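Local coordinates for DNA mismatch repair protein MutS (Thermus aquaticus, PDB 1EWQ) that takes part in DNA mismatch repair, binding mismatched DNA and hydrolysing ATP weakly as a member of the MutS family, at residues D549-R557 against P569-E577; D620-A628 against E642-L650. All coordinates share one frame; numbering follows the deposited sequence.

Contact 1 (D549-R557 against P569-E577)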
# COMPACT_ATOMS: atom_id res chain seq x y z
N ASP C 549 -34.89 11.24 30.72
CA ASP C 549 -35.46 10.23 29.83
C ASP C 549 -35.84 10.82 28.48
O ASP C 549 -36.20 10.11 27.55
CB ASP C 549 -36.68 9.55 30.46
CG ASP C 549 -37.42 8.67 29.47
OD1 ASP C 549 -38.22 9.22 28.68
OD2 ASP C 549 -37.20 7.43 29.48
N ARG C 550 -35.73 12.13 28.38
CA ARG C 550 -36.05 12.81 27.14
C ARG C 550 -34.77 13.20 26.42
O ARG C 550 -33.78 13.57 27.05
CB ARG C 550 -36.87 14.07 27.41
CG ARG C 550 -38.34 13.82 27.53
CD ARG C 550 -39.05 14.91 28.33
NE ARG C 550 -40.50 14.73 28.28
CZ ARG C 550 -41.13 13.57 28.45
NH1 ARG C 550 -40.44 12.45 28.69
NH2 ARG C 550 -42.46 13.52 28.38
N LEU C 551 -34.79 13.09 25.10
CA LEU C 551 -33.64 13.52 24.33
C LEU C 551 -34.06 14.90 23.85
O LEU C 551 -35.07 15.04 23.16
CB LEU C 551 -33.38 12.59 23.15
CG LEU C 551 -32.20 12.98 22.24
CD1 LEU C 551 -31.64 11.74 21.56
CD2 LEU C 551 -32.66 14.01 21.21
N GLN C 552 -33.31 15.92 24.25
CA GLN C 552 -33.60 17.28 23.83
C GLN C 552 -32.30 17.96 23.50
O GLN C 552 -31.54 18.36 24.39
CB GLN C 552 -34.35 18.04 24.92
CG GLN C 552 -35.73 17.46 25.20
CD GLN C 552 -36.55 18.30 26.17
OE1 GLN C 552 -36.92 19.45 25.87
NE2 GLN C 552 -36.85 17.74 27.33
N ILE C 553 -32.05 18.08 22.21
CA ILE C 553 -30.82 18.69 21.73
C ILE C 553 -31.12 19.98 20.98
O ILE C 553 -31.90 19.99 20.02
CB ILE C 553 -30.07 17.73 20.77
CG1 ILE C 553 -29.79 16.40 21.47
CG2 ILE C 553 -28.78 18.37 20.30
CD1 ILE C 553 -29.07 15.37 20.60
N ARG C 554 -30.51 21.07 21.42
CA ARG C 554 -30.68 22.35 20.75
C ARG C 554 -29.40 22.68 20.01
O ARG C 554 -28.31 22.69 20.59
CB ARG C 554 -30.99 23.47 21.76
CG ARG C 554 -31.37 24.80 21.10
CD ARG C 554 -31.80 25.89 22.10
NE ARG C 554 -30.66 26.50 22.81
CZ ARG C 554 -30.48 26.42 24.12
NH1 ARG C 554 -31.36 25.77 24.87
NH2 ARG C 554 -29.43 27.00 24.69
N ALA C 555 -29.52 22.94 18.71
CA ALA C 555 -28.38 23.30 17.88
C ALA C 555 -27.23 22.30 17.92
O ALA C 555 -26.08 22.69 18.14
CB ALA C 555 -27.88 24.70 18.25
N GLY C 556 -27.54 21.03 17.70
CA GLY C 556 -26.50 20.02 17.69
C GLY C 556 -25.80 19.98 16.34
O GLY C 556 -26.36 20.41 15.34
N ARG C 557 -24.57 19.48 16.32
CA ARG C 557 -23.80 19.39 15.09
C ARG C 557 -22.94 18.14 15.09
O ARG C 557 -22.57 17.62 16.15
CB ARG C 557 -22.89 20.61 14.94
CG ARG C 557 -23.25 21.80 15.79
CD ARG C 557 -21.98 22.45 16.26
NE ARG C 557 -22.05 22.85 17.65
CZ ARG C 557 -20.99 23.01 18.43
NH1 ARG C 557 -19.77 22.80 17.97
NH2 ARG C 557 -21.16 23.41 19.67
N PRO C 569 -26.35 23.82 12.42
CA PRO C 569 -26.85 23.13 13.61
C PRO C 569 -28.33 22.75 13.47
O PRO C 569 -29.05 23.33 12.67
CB PRO C 569 -26.61 24.15 14.73
CG PRO C 569 -25.44 24.96 14.22
CD PRO C 569 -25.83 25.15 12.77
N ASN C 570 -28.77 21.76 14.25
CA ASN C 570 -30.16 21.32 14.21
C ASN C 570 -30.64 20.84 15.55
O ASN C 570 -29.86 20.38 16.38
CB ASN C 570 -30.34 20.21 13.18
CG ASN C 570 -30.70 20.74 11.82
OD1 ASN C 570 -31.73 21.38 11.64
ND2 ASN C 570 -29.84 20.48 10.84
N ASP C 571 -31.94 20.95 15.77
CA ASP C 571 -32.54 20.53 17.02
C ASP C 571 -33.12 19.14 16.84
O ASP C 571 -33.21 18.61 15.73
CB ASP C 571 -33.68 21.47 17.44
CG ASP C 571 -33.25 22.92 17.53
OD1 ASP C 571 -32.05 23.18 17.71
OD2 ASP C 571 -34.13 23.80 17.43
N LEU C 572 -33.52 18.56 17.97
CA LEU C 572 -34.13 17.25 17.99
C LEU C 572 -34.70 16.97 19.36
O LEU C 572 -34.04 17.19 20.38
CB LEU C 572 -33.12 16.15 17.63
CG LEU C 572 -33.73 14.74 17.69
CD1 LEU C 572 -34.86 14.64 16.69
CD2 LEU C 572 -32.66 13.70 17.41
N GLU C 573 -35.95 16.52 19.37
CA GLU C 573 -36.64 16.13 20.59
C GLU C 573 -37.15 14.72 20.31
O GLU C 573 -37.75 14.48 19.26
CB GLU C 573 -37.82 17.04 20.90
CG GLU C 573 -37.43 18.33 21.57
CD GLU C 573 -38.55 18.87 22.43
OE1 GLU C 573 -38.94 18.17 23.40
OE2 GLU C 573 -39.04 19.98 22.15
N MSE C 574 -36.90 13.81 21.25
CA MSE C 574 -37.28 12.41 21.11
C MSE C 574 -37.52 11.76 22.46
O MSE C 574 -36.76 11.96 23.40
CB MSE C 574 -36.17 11.62 20.44
CG MSE C 574 -36.13 11.66 18.94
SE MSE C 574 -35.13 10.12 18.39
CE MSE C 574 -36.51 8.82 18.52
N ALA C 575 -38.55 10.93 22.53
CA ALA C 575 -38.87 10.24 23.78
C ALA C 575 -39.47 8.89 23.45
O ALA C 575 -40.69 8.73 23.42
CB ALA C 575 -39.86 11.07 24.59
N HIS C 576 -38.61 7.91 23.19
CA HIS C 576 -39.07 6.56 22.85
C HIS C 576 -40.03 6.70 21.68
O HIS C 576 -41.07 6.05 21.66
CB HIS C 576 -39.78 5.92 24.04
CG HIS C 576 -38.92 5.74 25.25
ND1 HIS C 576 -38.02 4.69 25.38
CD2 HIS C 576 -38.80 6.48 26.37
CE1 HIS C 576 -37.39 4.80 26.53
NE2 HIS C 576 -37.84 5.88 27.15
N GLU C 577 -39.68 7.54 20.72
CA GLU C 577 -40.51 7.79 19.55
C GLU C 577 -39.94 7.26 18.23
O GLU C 577 -38.73 7.04 18.11
CB GLU C 577 -40.75 9.30 19.41
CG GLU C 577 -41.62 9.90 20.52
CD GLU C 577 -41.58 11.42 20.56
OE1 GLU C 577 -40.50 11.99 20.84
OE2 GLU C 577 -42.64 12.05 20.32
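Leu-551 pairs with Met-574 and Ile-553 with Leu-572 as hydrogen-bonded pairs of two antiparallel strands, and Gln-552 with Glu-573 is the non-hydrogen-bonded pair between them. Ile-553 N gives the straightest of these bonds to Leu-572 O, 2.8 Å long with 176° at the hydrogen. On the face that carries Leu-551, Ile-553, Leu-572 and Met-574 (a selenomethionine), CD2 of Leu-551 rests against CG of Leu-572 at 3.8 Å. Leu-551 has its CG anti to the backbone N (chi1 178°), which carries the branch over Leu-572, while its CB lies 4.0 Å from CB of Met-574.

Past Ile-553 the register slips by one residue in a beta bulge. Asp-571 bridges the irregularity: with CG beside its own backbone N (chi1 -55°), its OD1 takes the amide N of Ala-555 at 2.7 Å. Pairing resumes where Gly-556 N bonds to Asn-570 O at 2.7 Å, and Ala-555 CB packs on Pro-569 CB. At the other end, His-576 NE2 donates in its ring plane to the syn side of Asp-549 OD2, 2.9 Å away. ND1 of the same ring bonds to Arg-688 O, which should hold the imidazole in its rotation.

Outward, the Arg-554 guanidinium turns to Glu-612 and Glu-613, and the Asn-570 amide, about 7 Å from Gly-588 of the predicted ATP site, bonds to the backbone of His-726 and Val-728. Strand 613-616 flanks 551-556 in a four-stranded mixed sheet beside the P-loop ATPase core, and helix 589-603 covers the apolar face, with Ile-599 on Ile-553 and Phe-592 on Leu-572.

Contact 2 (D620-A628 against E642-L650)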
# COMPACT_ATOMS: atom_id res chain seq x y z
N ASP C 620 -28.72 2.03 25.96
CA ASP C 620 -28.03 0.77 26.25
C ASP C 620 -27.22 0.32 25.03
O ASP C 620 -26.40 -0.60 25.12
CB ASP C 620 -29.04 -0.31 26.68
CG ASP C 620 -29.95 -0.75 25.56
OD1 ASP C 620 -30.00 -0.09 24.50
OD2 ASP C 620 -30.65 -1.77 25.75
N GLY C 621 -27.43 1.00 23.91
CA GLY C 621 -26.72 0.68 22.69
C GLY C 621 -27.15 1.53 21.51
O GLY C 621 -28.26 2.07 21.49
N ILE C 622 -26.27 1.67 20.53
CA ILE C 622 -26.59 2.44 19.33
C ILE C 622 -26.52 1.46 18.17
O ILE C 622 -25.49 0.84 17.94
CB ILE C 622 -25.60 3.57 19.10
CG1 ILE C 622 -25.68 4.57 20.25
CG2 ILE C 622 -25.88 4.23 17.77
CD1 ILE C 622 -24.56 5.60 20.25
N TYR C 623 -27.63 1.33 17.44
CA TYR C 623 -27.71 0.41 16.31
C TYR C 623 -28.01 1.13 15.01
O TYR C 623 -29.06 1.74 14.86
CB TYR C 623 -28.77 -0.66 16.57
CG TYR C 623 -28.58 -1.38 17.89
CD1 TYR C 623 -29.38 -1.08 19.00
CD2 TYR C 623 -27.58 -2.34 18.03
CE1 TYR C 623 -29.18 -1.72 20.23
CE2 TYR C 623 -27.37 -2.98 19.26
CZ TYR C 623 -28.17 -2.67 20.36
OH TYR C 623 -27.94 -3.30 21.56
N THR C 624 -27.09 1.02 14.06
CA THR C 624 -27.24 1.67 12.77
C THR C 624 -27.44 0.72 11.60
O THR C 624 -27.03 -0.45 11.64
CB THR C 624 -26.00 2.54 12.45
OG1 THR C 624 -24.84 1.70 12.30
CG2 THR C 624 -25.74 3.55 13.57
N ARG C 625 -28.07 1.25 10.56
CA ARG C 625 -28.33 0.56 9.30
C ARG C 625 -28.23 1.75 8.32
O ARG C 625 -29.25 2.24 7.83
CB ARG C 625 -29.73 -0.06 9.30
CG ARG C 625 -29.97 -1.16 8.24
CD ARG C 625 -29.67 -0.70 6.81
NE ARG C 625 -28.23 -0.69 6.52
CZ ARG C 625 -27.67 0.03 5.55
NH1 ARG C 625 -28.40 0.81 4.77
NH2 ARG C 625 -26.36 -0.04 5.35
N ILE C 626 -27.00 2.20 8.09
CA ILE C 626 -26.73 3.37 7.23
C ILE C 626 -25.74 3.10 6.10
O ILE C 626 -24.74 2.42 6.30
CB ILE C 626 -26.16 4.55 8.07
CG1 ILE C 626 -27.13 4.92 9.19
CG2 ILE C 626 -25.93 5.76 7.18
CD1 ILE C 626 -26.50 5.83 10.25
N GLY C 627 -26.01 3.68 4.94
CA GLY C 627 -25.14 3.53 3.78
C GLY C 627 -24.96 2.10 3.29
O GLY C 627 -25.89 1.31 3.31
N ALA C 628 -23.75 1.79 2.83
CA ALA C 628 -23.41 0.45 2.36
C ALA C 628 -24.38 -0.11 1.32
O ALA C 628 -24.88 0.69 0.50
CB ALA C 628 -23.30 -0.51 3.56
N GLU C 642 -29.21 -5.64 3.66
CA GLU C 642 -29.79 -4.66 4.57
C GLU C 642 -30.86 -5.32 5.44
O GLU C 642 -31.03 -4.95 6.60
CB GLU C 642 -30.34 -3.46 3.77
CG GLU C 642 -29.32 -2.93 2.75
CD GLU C 642 -29.62 -1.54 2.20
OE1 GLU C 642 -30.80 -1.20 2.03
OE2 GLU C 642 -28.66 -0.80 1.91
N MSE C 643 -31.56 -6.31 4.90
CA MSE C 643 -32.58 -6.99 5.69
C MSE C 643 -31.91 -7.78 6.81
O MSE C 643 -32.45 -7.88 7.91
CB MSE C 643 -33.43 -7.93 4.83
CG MSE C 643 -34.39 -7.22 3.89
SE MSE C 643 -35.64 -6.09 4.82
CE MSE C 643 -34.75 -4.39 4.61
N GLU C 644 -30.73 -8.34 6.54
CA GLU C 644 -30.00 -9.09 7.56
C GLU C 644 -29.64 -8.14 8.69
O GLU C 644 -29.82 -8.46 9.86
CB GLU C 644 -28.72 -9.71 6.98
CG GLU C 644 -28.94 -10.96 6.16
CD GLU C 644 -27.64 -11.58 5.65
OE1 GLU C 644 -27.69 -12.72 5.16
OE2 GLU C 644 -26.59 -10.92 5.73
N GLU C 645 -29.13 -6.97 8.34
CA GLU C 645 -28.75 -5.99 9.35
C GLU C 645 -29.97 -5.57 10.19
O GLU C 645 -29.88 -5.46 11.41
CB GLU C 645 -28.12 -4.76 8.69
CG GLU C 645 -26.75 -5.02 8.08
CD GLU C 645 -26.23 -3.83 7.27
OE1 GLU C 645 -26.33 -2.68 7.77
OE2 GLU C 645 -25.72 -4.05 6.15
N VAL C 646 -31.10 -5.35 9.52
CA VAL C 646 -32.32 -4.97 10.22
C VAL C 646 -32.71 -6.04 11.23
O VAL C 646 -33.09 -5.73 12.36
CB VAL C 646 -33.50 -4.76 9.22
CG1 VAL C 646 -34.81 -4.60 9.97
CG2 VAL C 646 -33.24 -3.52 8.38
N ALA C 647 -32.60 -7.31 10.83
CA ALA C 647 -32.91 -8.42 11.72
C ALA C 647 -32.06 -8.35 12.98
O ALA C 647 -32.59 -8.41 14.08
CB ALA C 647 -32.68 -9.75 11.01
N LEU C 648 -30.75 -8.22 12.83
CA LEU C 648 -29.89 -8.13 14.00
C LEU C 648 -30.37 -6.99 14.89
O LEU C 648 -30.44 -7.14 16.12
CB LEU C 648 -28.43 -7.89 13.61
CG LEU C 648 -27.59 -9.10 13.18
CD1 LEU C 648 -26.16 -8.66 12.94
CD2 LEU C 648 -27.63 -10.20 14.26
N ILE C 649 -30.71 -5.86 14.27
CA ILE C 649 -31.17 -4.71 15.03
C ILE C 649 -32.46 -5.01 15.81
O ILE C 649 -32.56 -4.67 16.98
CB ILE C 649 -31.39 -3.50 14.11
CG1 ILE C 649 -30.05 -3.06 13.53
CG2 ILE C 649 -32.03 -2.36 14.89
CD1 ILE C 649 -30.14 -1.93 12.51
N LEU C 650 -33.42 -5.66 15.16
CA LEU C 650 -34.69 -5.99 15.81
C LEU C 650 -34.55 -6.96 16.96
O LEU C 650 -35.33 -6.94 17.90
CB LEU C 650 -35.68 -6.56 14.78
CG LEU C 650 -36.18 -5.56 13.74
CD1 LEU C 650 -36.98 -6.27 12.67
CD2 LEU C 650 -37.01 -4.49 14.41
O HOH W 1 -31.08 0.41 4.28
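Strand 621-625 and helix 642-650 run antiparallel at 163°, their axes 8.6 Å apart at closest approach, and Tyr-623 and Arg-625, two apart on the strand, both point their CB toward the helix. This is strand-on-helix packing at the edge of the largely parallel sheet of the P-loop ATPase domain, with a salt-bridge network at its end. CB of Tyr-623 meets CG2 of Ile-649 at 4.0 Å, and CD1 of the same isoleucine reaches CB of Arg-625 at 3.7 Å.

In Arg-625 a CG anti to the backbone N (chi1 -162°) lies against Val-646 CG2, and bends at chi2 and chi3 set the guanidinium with Glu-645 at its edge and Glu-642 over one face. NE donates in the guanidinium plane to Glu-645 OE1, 3.0 Å away, though that oxygen is approached from above its own carboxylate plane. The Glu-642 carboxylate stacks with its plane 29° from the guanidinium; OE2 stands 3.3 Å from NH1 as a purely charge-to-charge pair and has a second salt bridge, to Arg-666 NH1. A leucine at Arg-625 would probably leave Glu-642 and Glu-645 without their shared positive partner. Val-646 and Leu-650 also pack on Leu-747 of the second subunit. A water accepts from Arg-625 NH1 at 2.8 Å and donates weakly to Glu-642 OE1.

Contact 1 closes before contact 2 opens along the chain; their centres lie 21 Å apart and their nearest atoms about 9 Å, without touching. Contact 1 belongs to a four-stranded mixed sheet, contact 2 to an outermost strand of the six-stranded sheet of the ATPase domain. Helix 589-603, which starts within the predicted ATP-binding site, touches both: Ile-553 and Leu-572 of contact 1, Ile-622 and Ile-626 of contact 2. Strand 578-582, just after contact 1, joins the second sheet. Asn-570 and Gly-627 each lie about 7 Å from a residue of that site, whereas the bound DNA is about 49 Å (contact 1) and 46 Å (contact 2) from the nearest atoms. Contact 2 also adjoins the second subunit.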